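Local coordinates for sigma-C capsid protein (Avian reovirus, PDB 2VRS) that attaches the virus to host cells as the homotrimeric fibre of the capsid and induces apoptosis of the infected cell, at residues Ser164-Asp168 / Ser169-Ala173; Phe133-Ser136 / Asp137-His140; Ser68-Val71 / Ser72-Tyr76; Ser143-Ala146 / Arg147-Pro150. All coordinates share one frame; numbering follows the deposited sequence.

How the contacts relate
Contacts 1, 2 and 4 lie in the C-terminal domain, whereas contact 3 belongs to the triple beta-spiral region. Contacts 2 and 4, whose centres are about 12 Å apart, are two turns of the connection between strand 128-134 and helix 152-155, and they share one apolar cluster: Leu135 CD2 lies 3.8 Å from Leu148 CB, and Leu135 also packs on Leu145 and Val149. Contact 1, the hairpin that carries the zinc ligand His172, borders the same antiparallel sheet as contact 2, with about 10 Å between nearest atoms. Contact 3 comes within about 9 Å of contact 4 at the nearest atoms, and its centre is about 46 Å from that of contact 1.

Contact 1: residues Ser164-Asp168 / Ser169-Ala173; sequences SFTRD and SATHA. With ZN (zinc ion), chain P.
Phe165 and His172 form an antiparallel hydrogen-bonded pair in a beta hairpin of strands 159-167 and 170-180, whose local segments run at 147° to each other and join through a type I' turn from Arg167 to Ala170. His172 N donates to Phe165 O at 2.8 Å, and the Phe165 amide returns a bond to the His172 carbonyl. At the turn, Arg167 N is bound to Ala170 O at 3.0 Å in an almost straight N-H...O.

On the face shared by Phe165, Arg167 and His172, CG of Phe165 lies between the backbone N and the carbonyl carbon (chi1 50°), which brings the ring face to His172. His172 CB sits over that face, offset toward the rim, 4.2 Å from the ring centroid in a CH-pi contact. The two rings are almost parallel, 11° between planes, but slid so far apart that they barely overlap. Arg167 CB packs at 3.9 Å from His172 CD2, while its extended chain carries the guanidinium away to Thr192 O. Strand 198-210 pairs with strand 159-167 on its other edge, and Phe165 also packs on Ile200 there.

The other face carries Ser164, Thr166, Thr171 and Ala173. A water joins Thr166 OG1 to Thr171 OG1, and Ser164 OG bonds to Thr204 OG1.

Both imidazole nitrogens of His172 are engaged. A second water, in the plane of the ring, accepts from NE2 and donates to Arg167 O, while ND1 binds the zinc ion at 2.1 Å, with Tyr174 OH as the other protein ligand.

Contact 2: residues Phe133-Ser136 / Asp137-His140; sequences FDLS and DITH
Asp134 and Asp137 close a tight turn where strand 128-134 ends: Asp137 N donates to Asp134 O at 2.9 Å, and Ile138 N follows with a longer bond to Leu135 O. An Asx turn is nested within it. The Asp134 CG, beside the carbonyl carbon and anti to N (chi1 180°), sends OD1 forward to accept from Ser136 N at 2.9 Å, the amide approaching from above the carboxylate plane.

Asp137 OD2 comes up to Asp134 CB, 3.6 Å away. The two OD2 atoms are 4.4 Å apart, a like-charged approach that is probably eased by a water donating to both and by Arg90, which forms a salt bridge with Asp137 OD2. Ser136 OG bonds to Arg184.

Leu135 and Ile138 run out in the same direction next to each other and meet through CD2 and CD1 at 3.9 Å. Ile138 also packs on Leu135 O, most closely with CB.

The turn is wedged between strands 81-92 and 185-191: Asp137 packs on Met88 and Ile138 on Phe85 and Trp87, Asp134 touches Val185, and Leu135 and Ile138 both lean on Leu148 of the loop that runs on to helix 152-155.

Contact 3: residues Ser68-Val71 / Ser72-Tyr76; sequences SQRV and SLTSY
Ser68, Ser72 and Thr74 carry most of this short antiparallel hairpin. Ser68 pairs with Thr74 through two backbone bonds, Thr74 N to Ser68 O at 2.8 Å being nearly straight. The Ser68 hydroxyl, swung between its own N and carbonyl carbon (chi1 65°), reaches beyond this pair and donates to Ser75 O at 2.6 Å, close to the line of that carbonyl. Thr74 CG2 lies 3.4 Å from Ser68 OG and is crossed by the Arg70 side chain, whose CG comes within 3.9 Å of the same methyl. Thr74 OG1 turns instead to Asp63 of the second subunit.

Ser72 closes the turn. Its carbonyl accepts from Arg70 N at 3.0 Å, its amide makes a weak bond back to Arg70 O, and its hydroxyl meets a water. Beside the turn, the Gln69 chain, bent at chi2, folds along the backbone so that OE1 accepts from Val71 N at 2.9 Å.

Leu73, on the face shared with Gln69, touches Ser68 O with CD1 and meets Leu73 of the third subunit, while its backbone bonds to the second. A beta hairpin bonded to one neighbouring chain, with a leucine packed on its counterpart in the other, fits the triple beta-spiral of a trimeric viral fibre.

Contact 4: residues Ser143-Ala146 / Arg147-Pro150; sequences SDLA and RLVP
A short 3-10 segment, residues 145-148, in the connection between strand 128-134 and helix 152-155 brings Leu145 against Leu148 and folds Arg147 back along the turn. Its bonds span three residues: Arg147 N donates to Asp144 O at 3.1 Å and Leu148 N to Leu145 O at 3.0 Å, followed by a weak one from Val149 N to Ala146 O. Asp144, just before it, is the centre of an inverse gamma turn.

Leu145 and Leu148 lie roughly perpendicular and meet through their CD1 methyls, 3.9 Å apart. Val149 adds CG2 against Leu145 O at 3.6 Å.

Arg147 is bent twice, at chi2 (-85°) and chi3 (59°), and this returns its guanidinium to the backbone it left. Ala146 O lies over one face of the group, 4.0 Å from NH2, and Ala146 CB is equally far from NH1. Outside the turn NH2 bonds to Thr211 OG1 and the group makes a cation-pi contact with Tyr65, while Arg110 brings a like charge close.

Toward the sheet, Arg147 and Leu148 pack on Met83 of strand 81-92 and on Cys107 and Ala105 of strand 98-108, respectively; Pro150 O, at the far end, accepts from Gln155 of helix 152-155.

Contact 1: residues Ser164-Asp168 / Ser169-Ala173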
# COMPACT_ATOMS: atom_id res chain seq x y z
N SER C 164 -19.03 -0.06 -23.44
CA SER C 164 -19.17 -0.08 -24.91
C SER C 164 -20.36 -0.98 -25.27
O SER C 164 -20.73 -1.85 -24.50
CB SER C 164 -17.87 -0.58 -25.56
OG SER C 164 -17.80 -1.99 -25.58
N PHE C 165 -21.00 -0.71 -26.41
CA PHE C 165 -22.09 -1.60 -26.85
C PHE C 165 -22.33 -1.33 -28.32
O PHE C 165 -21.88 -0.30 -28.87
CB PHE C 165 -23.37 -1.31 -26.04
CG PHE C 165 -23.74 0.16 -25.98
CD1 PHE C 165 -24.49 0.76 -27.01
CD2 PHE C 165 -23.32 0.95 -24.92
CE1 PHE C 165 -24.81 2.13 -26.98
CE2 PHE C 165 -23.64 2.30 -24.87
CZ PHE C 165 -24.40 2.90 -25.89
N THR C 166 -23.14 -2.22 -28.91
CA THR C 166 -23.57 -2.05 -30.30
C THR C 166 -25.02 -1.52 -30.29
O THR C 166 -25.88 -2.03 -29.55
CB THR C 166 -23.49 -3.38 -31.03
OG1 THR C 166 -22.14 -3.83 -31.01
CG2 THR C 166 -23.95 -3.23 -32.49
N ARG C 167 -25.26 -0.49 -31.11
CA ARG C 167 -26.58 0.09 -31.36
C ARG C 167 -26.67 0.43 -32.85
O ARG C 167 -25.83 1.18 -33.37
CB ARG C 167 -26.78 1.37 -30.55
CG ARG C 167 -28.14 2.05 -30.77
CD ARG C 167 -28.21 3.38 -30.04
NE ARG C 167 -29.47 4.06 -30.32
CZ ARG C 167 -30.34 4.52 -29.42
NH1 ARG C 167 -30.11 4.40 -28.11
NH2 ARG C 167 -31.44 5.13 -29.84
N ASP C 168 -27.66 -0.14 -33.52
CA ASP C 168 -27.82 -0.03 -34.98
C ASP C 168 -26.53 -0.38 -35.71
O ASP C 168 -25.97 0.44 -36.45
CB ASP C 168 -28.27 1.39 -35.37
CG ASP C 168 -29.56 1.81 -34.69
OD1 ASP C 168 -30.44 0.94 -34.44
OD2 ASP C 168 -29.70 3.02 -34.41
N SER C 169 -26.04 -1.58 -35.45
CA SER C 169 -24.85 -2.11 -36.12
C SER C 169 -23.61 -1.18 -36.10
O SER C 169 -22.74 -1.28 -36.96
CB SER C 169 -25.21 -2.54 -37.56
OG SER C 169 -26.27 -3.49 -37.56
N ALA C 170 -23.52 -0.30 -35.10
CA ALA C 170 -22.30 0.50 -34.86
C ALA C 170 -21.96 0.42 -33.36
O ALA C 170 -22.87 0.49 -32.54
CB ALA C 170 -22.53 1.95 -35.26
N THR C 171 -20.66 0.27 -33.05
CA THR C 171 -20.15 0.17 -31.66
C THR C 171 -19.86 1.56 -31.08
O THR C 171 -19.09 2.33 -31.67
CB THR C 171 -18.81 -0.64 -31.58
OG1 THR C 171 -19.02 -2.00 -31.96
CG2 THR C 171 -18.21 -0.60 -30.15
N HIS C 172 -20.49 1.86 -29.94
CA HIS C 172 -20.36 3.11 -29.21
C HIS C 172 -19.54 2.81 -27.96
O HIS C 172 -19.56 1.69 -27.45
CB HIS C 172 -21.74 3.58 -28.76
CG HIS C 172 -22.67 3.97 -29.86
ND1 HIS C 172 -23.01 5.28 -30.11
CD2 HIS C 172 -23.31 3.23 -30.80
CE1 HIS C 172 -23.82 5.34 -31.15
NE2 HIS C 172 -24.03 4.11 -31.59
N ALA C 173 -18.80 3.80 -27.44
CA ALA C 173 -17.97 3.60 -26.24
C ALA C 173 -17.93 4.92 -25.45
O ALA C 173 -17.78 6.00 -26.05
CB ALA C 173 -16.57 3.14 -26.63
ZN ZN P . -21.89 6.88 -29.42
O HOH W 1 -20.03 -3.52 -29.51
O HOH W 2 -26.10 3.63 -33.45

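Contact 2: residues Phe133-Ser136 / Asp137-His140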
# COMPACT_ATOMS: atom_id res chain seq x y z
N PHE C 133 -25.89 -3.21 -10.25
CA PHE C 133 -25.11 -4.44 -9.99
C PHE C 133 -25.17 -4.69 -8.47
O PHE C 133 -24.38 -4.17 -7.71
CB PHE C 133 -23.65 -4.25 -10.44
CG PHE C 133 -23.51 -4.20 -11.93
CD1 PHE C 133 -23.31 -5.39 -12.63
CD2 PHE C 133 -23.65 -2.98 -12.61
CE1 PHE C 133 -23.20 -5.36 -14.04
CE2 PHE C 133 -23.58 -2.94 -14.05
CZ PHE C 133 -23.33 -4.12 -14.75
N ASP C 134 -26.12 -5.50 -8.08
CA ASP C 134 -26.34 -5.87 -6.67
C ASP C 134 -25.78 -7.26 -6.49
O ASP C 134 -26.08 -8.15 -7.30
CB ASP C 134 -27.87 -5.92 -6.50
CG ASP C 134 -28.33 -6.30 -5.11
OD1 ASP C 134 -27.58 -6.91 -4.32
OD2 ASP C 134 -29.52 -5.98 -4.83
N LEU C 135 -24.99 -7.48 -5.43
CA LEU C 135 -24.34 -8.83 -5.24
C LEU C 135 -25.36 -9.96 -5.18
O LEU C 135 -25.04 -11.10 -5.54
CB LEU C 135 -23.47 -8.85 -3.98
CG LEU C 135 -22.25 -7.92 -3.90
CD1 LEU C 135 -21.57 -8.18 -2.51
CD2 LEU C 135 -21.29 -8.19 -5.09
N SER C 136 -26.59 -9.65 -4.73
CA SER C 136 -27.67 -10.66 -4.69
C SER C 136 -28.12 -11.21 -6.03
O SER C 136 -28.71 -12.29 -6.07
CB SER C 136 -28.89 -10.10 -3.95
OG SER C 136 -28.55 -9.99 -2.58
N ASP C 137 -27.80 -10.49 -7.11
CA ASP C 137 -28.13 -10.89 -8.48
C ASP C 137 -27.04 -11.72 -9.21
O ASP C 137 -27.18 -12.06 -10.39
CB ASP C 137 -28.53 -9.67 -9.31
CG ASP C 137 -29.82 -9.06 -8.84
OD1 ASP C 137 -30.75 -9.83 -8.51
OD2 ASP C 137 -29.92 -7.82 -8.79
N ILE C 138 -25.97 -12.05 -8.51
CA ILE C 138 -24.93 -12.91 -9.06
C ILE C 138 -25.53 -14.32 -9.02
O ILE C 138 -26.11 -14.70 -8.00
CB ILE C 138 -23.63 -12.85 -8.24
CG1 ILE C 138 -22.88 -11.52 -8.50
CG2 ILE C 138 -22.69 -14.03 -8.68
CD1 ILE C 138 -21.73 -11.22 -7.50
N THR C 139 -25.40 -15.08 -10.11
CA THR C 139 -26.12 -16.35 -10.24
C THR C 139 -25.69 -17.44 -9.26
O THR C 139 -26.54 -18.19 -8.72
CB THR C 139 -26.09 -16.82 -11.70
OG1 THR C 139 -26.91 -15.91 -12.45
CG2 THR C 139 -26.66 -18.21 -11.84
N HIS C 140 -24.40 -17.54 -9.02
CA HIS C 140 -23.87 -18.51 -8.07
C HIS C 140 -22.74 -17.78 -7.33
O HIS C 140 -21.61 -17.70 -7.82
CB HIS C 140 -23.37 -19.74 -8.84
CG HIS C 140 -23.07 -20.91 -7.96
ND1 HIS C 140 -21.78 -21.37 -7.76
CD2 HIS C 140 -23.87 -21.70 -7.22
CE1 HIS C 140 -21.81 -22.39 -6.92
NE2 HIS C 140 -23.07 -22.59 -6.55
O HOH W 3 -28.07 -6.51 -10.07
O HOH W 4 -31.37 -6.35 -6.66

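Contact 3: residues Ser68-Val71 / Ser72-Tyr76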
# COMPACT_ATOMS: atom_id res chain seq x y z
N SER C 68 2.86 -7.50 3.93
CA SER C 68 3.56 -8.68 4.43
C SER C 68 4.96 -8.28 4.84
O SER C 68 5.40 -7.16 4.60
CB SER C 68 3.60 -9.77 3.35
OG SER C 68 4.37 -9.33 2.26
N GLN C 69 5.70 -9.19 5.48
CA GLN C 69 7.09 -8.91 5.72
C GLN C 69 8.02 -9.91 5.03
O GLN C 69 7.80 -11.13 5.03
CB GLN C 69 7.40 -8.84 7.23
CG GLN C 69 7.27 -10.15 7.97
CD GLN C 69 8.52 -11.05 7.89
OE1 GLN C 69 9.63 -10.62 7.57
NE2 GLN C 69 8.32 -12.33 8.16
N ARG C 70 9.04 -9.34 4.42
CA ARG C 70 10.18 -10.05 3.85
C ARG C 70 11.37 -9.29 4.41
O ARG C 70 12.08 -8.55 3.68
CB ARG C 70 10.12 -10.00 2.32
CG ARG C 70 8.93 -10.71 1.69
CD ARG C 70 9.05 -10.66 0.15
NE ARG C 70 8.41 -11.81 -0.49
CZ ARG C 70 9.02 -12.97 -0.75
NH1 ARG C 70 10.29 -13.16 -0.42
NH2 ARG C 70 8.34 -13.96 -1.34
N VAL C 71 11.59 -9.48 5.71
CA VAL C 71 12.43 -8.61 6.57
C VAL C 71 11.77 -7.24 6.76
O VAL C 71 11.39 -6.87 7.88
CB VAL C 71 13.93 -8.51 6.11
CG1 VAL C 71 14.73 -7.65 7.08
CG2 VAL C 71 14.52 -9.90 6.05
N SER C 72 11.62 -6.50 5.65
CA SER C 72 10.99 -5.16 5.69
C SER C 72 9.50 -5.30 5.33
O SER C 72 9.10 -6.31 4.76
CB SER C 72 11.69 -4.24 4.70
OG SER C 72 11.62 -4.76 3.37
N LEU C 73 8.71 -4.29 5.67
CA LEU C 73 7.29 -4.28 5.37
C LEU C 73 7.11 -4.02 3.87
O LEU C 73 7.57 -2.99 3.36
CB LEU C 73 6.61 -3.16 6.17
CG LEU C 73 5.09 -3.03 5.94
CD1 LEU C 73 4.31 -4.31 6.30
CD2 LEU C 73 4.57 -1.75 6.67
N THR C 74 6.43 -4.95 3.22
CA THR C 74 6.26 -4.90 1.74
C THR C 74 4.79 -5.16 1.38
O THR C 74 3.92 -5.21 2.26
CB THR C 74 7.26 -5.85 1.02
OG1 THR C 74 7.23 -5.65 -0.41
CG2 THR C 74 6.99 -7.31 1.36
N SER C 75 4.51 -5.30 0.09
CA SER C 75 3.12 -5.49 -0.38
C SER C 75 2.53 -6.88 -0.13
O SER C 75 3.11 -7.72 0.59
CB SER C 75 3.05 -5.12 -1.87
OG SER C 75 3.93 -5.98 -2.57
N TYR C 76 1.34 -7.12 -0.66
CA TYR C 76 0.49 -8.20 -0.20
C TYR C 76 1.08 -9.56 -0.45
O TYR C 76 1.79 -9.74 -1.44
CB TYR C 76 -0.86 -8.12 -0.88
CG TYR C 76 -0.85 -8.35 -2.39
CD1 TYR C 76 -0.79 -7.25 -3.27
CD2 TYR C 76 -1.03 -9.62 -2.92
CE1 TYR C 76 -0.83 -7.45 -4.67
CE2 TYR C 76 -1.06 -9.88 -4.30
CZ TYR C 76 -0.96 -8.75 -5.17
OH TYR C 76 -1.05 -8.90 -6.53
O HOH W 5 10.70 -6.46 1.37

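Contact 4: residues Ser143-Ala146 / Arg147-Pro150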
# COMPACT_ATOMS: atom_id res chain seq x y z
N SER C 143 -17.51 -17.84 -3.19
CA SER C 143 -17.18 -18.01 -1.76
C SER C 143 -16.52 -16.76 -1.19
O SER C 143 -16.96 -16.24 -0.16
CB SER C 143 -16.28 -19.23 -1.53
OG SER C 143 -17.06 -20.35 -1.17
N ASP C 144 -15.48 -16.27 -1.87
CA ASP C 144 -14.73 -15.09 -1.40
C ASP C 144 -15.47 -13.76 -1.67
O ASP C 144 -14.91 -12.84 -2.34
CB ASP C 144 -13.30 -15.06 -1.97
CG ASP C 144 -12.41 -16.16 -1.41
OD1 ASP C 144 -12.85 -16.92 -0.51
OD2 ASP C 144 -11.25 -16.25 -1.86
N LEU C 145 -16.67 -13.63 -1.09
CA LEU C 145 -17.50 -12.39 -1.25
C LEU C 145 -16.83 -11.06 -0.85
O LEU C 145 -17.17 -9.97 -1.40
CB LEU C 145 -18.86 -12.52 -0.56
CG LEU C 145 -20.05 -11.82 -1.23
CD1 LEU C 145 -20.11 -12.03 -2.76
CD2 LEU C 145 -21.35 -12.25 -0.59
N ALA C 146 -15.89 -11.13 0.08
CA ALA C 146 -15.23 -9.95 0.60
C ALA C 146 -14.52 -9.22 -0.53
O ALA C 146 -14.37 -8.01 -0.47
CB ALA C 146 -14.27 -10.31 1.68
N ARG C 147 -14.12 -9.95 -1.56
CA ARG C 147 -13.35 -9.31 -2.70
C ARG C 147 -14.24 -8.51 -3.63
O ARG C 147 -13.72 -7.90 -4.58
CB ARG C 147 -12.60 -10.35 -3.52
CG ARG C 147 -11.64 -11.25 -2.69
CD ARG C 147 -10.26 -10.65 -2.47
NE ARG C 147 -10.27 -9.35 -1.76
CZ ARG C 147 -10.38 -9.18 -0.45
NH1 ARG C 147 -10.51 -10.22 0.37
NH2 ARG C 147 -10.37 -7.94 0.05
N LEU C 148 -15.56 -8.53 -3.41
CA LEU C 148 -16.51 -7.87 -4.31
C LEU C 148 -17.19 -6.72 -3.60
O LEU C 148 -18.16 -6.14 -4.10
CB LEU C 148 -17.58 -8.87 -4.81
CG LEU C 148 -17.04 -10.15 -5.48
CD1 LEU C 148 -18.20 -11.01 -5.98
CD2 LEU C 148 -16.06 -9.79 -6.60
N VAL C 149 -16.73 -6.44 -2.39
CA VAL C 149 -17.25 -5.35 -1.56
C VAL C 149 -16.20 -4.24 -1.43
O VAL C 149 -15.08 -4.47 -0.97
CB VAL C 149 -17.64 -5.84 -0.11
CG1 VAL C 149 -18.19 -4.68 0.70
CG2 VAL C 149 -18.73 -6.94 -0.21
N PRO C 150 -16.57 -3.01 -1.84
CA PRO C 150 -15.63 -1.88 -1.78
C PRO C 150 -15.37 -1.43 -0.34
O PRO C 150 -16.25 -1.62 0.53
CB PRO C 150 -16.38 -0.77 -2.52
CG PRO C 150 -17.87 -1.12 -2.26
CD PRO C 150 -17.88 -2.61 -2.39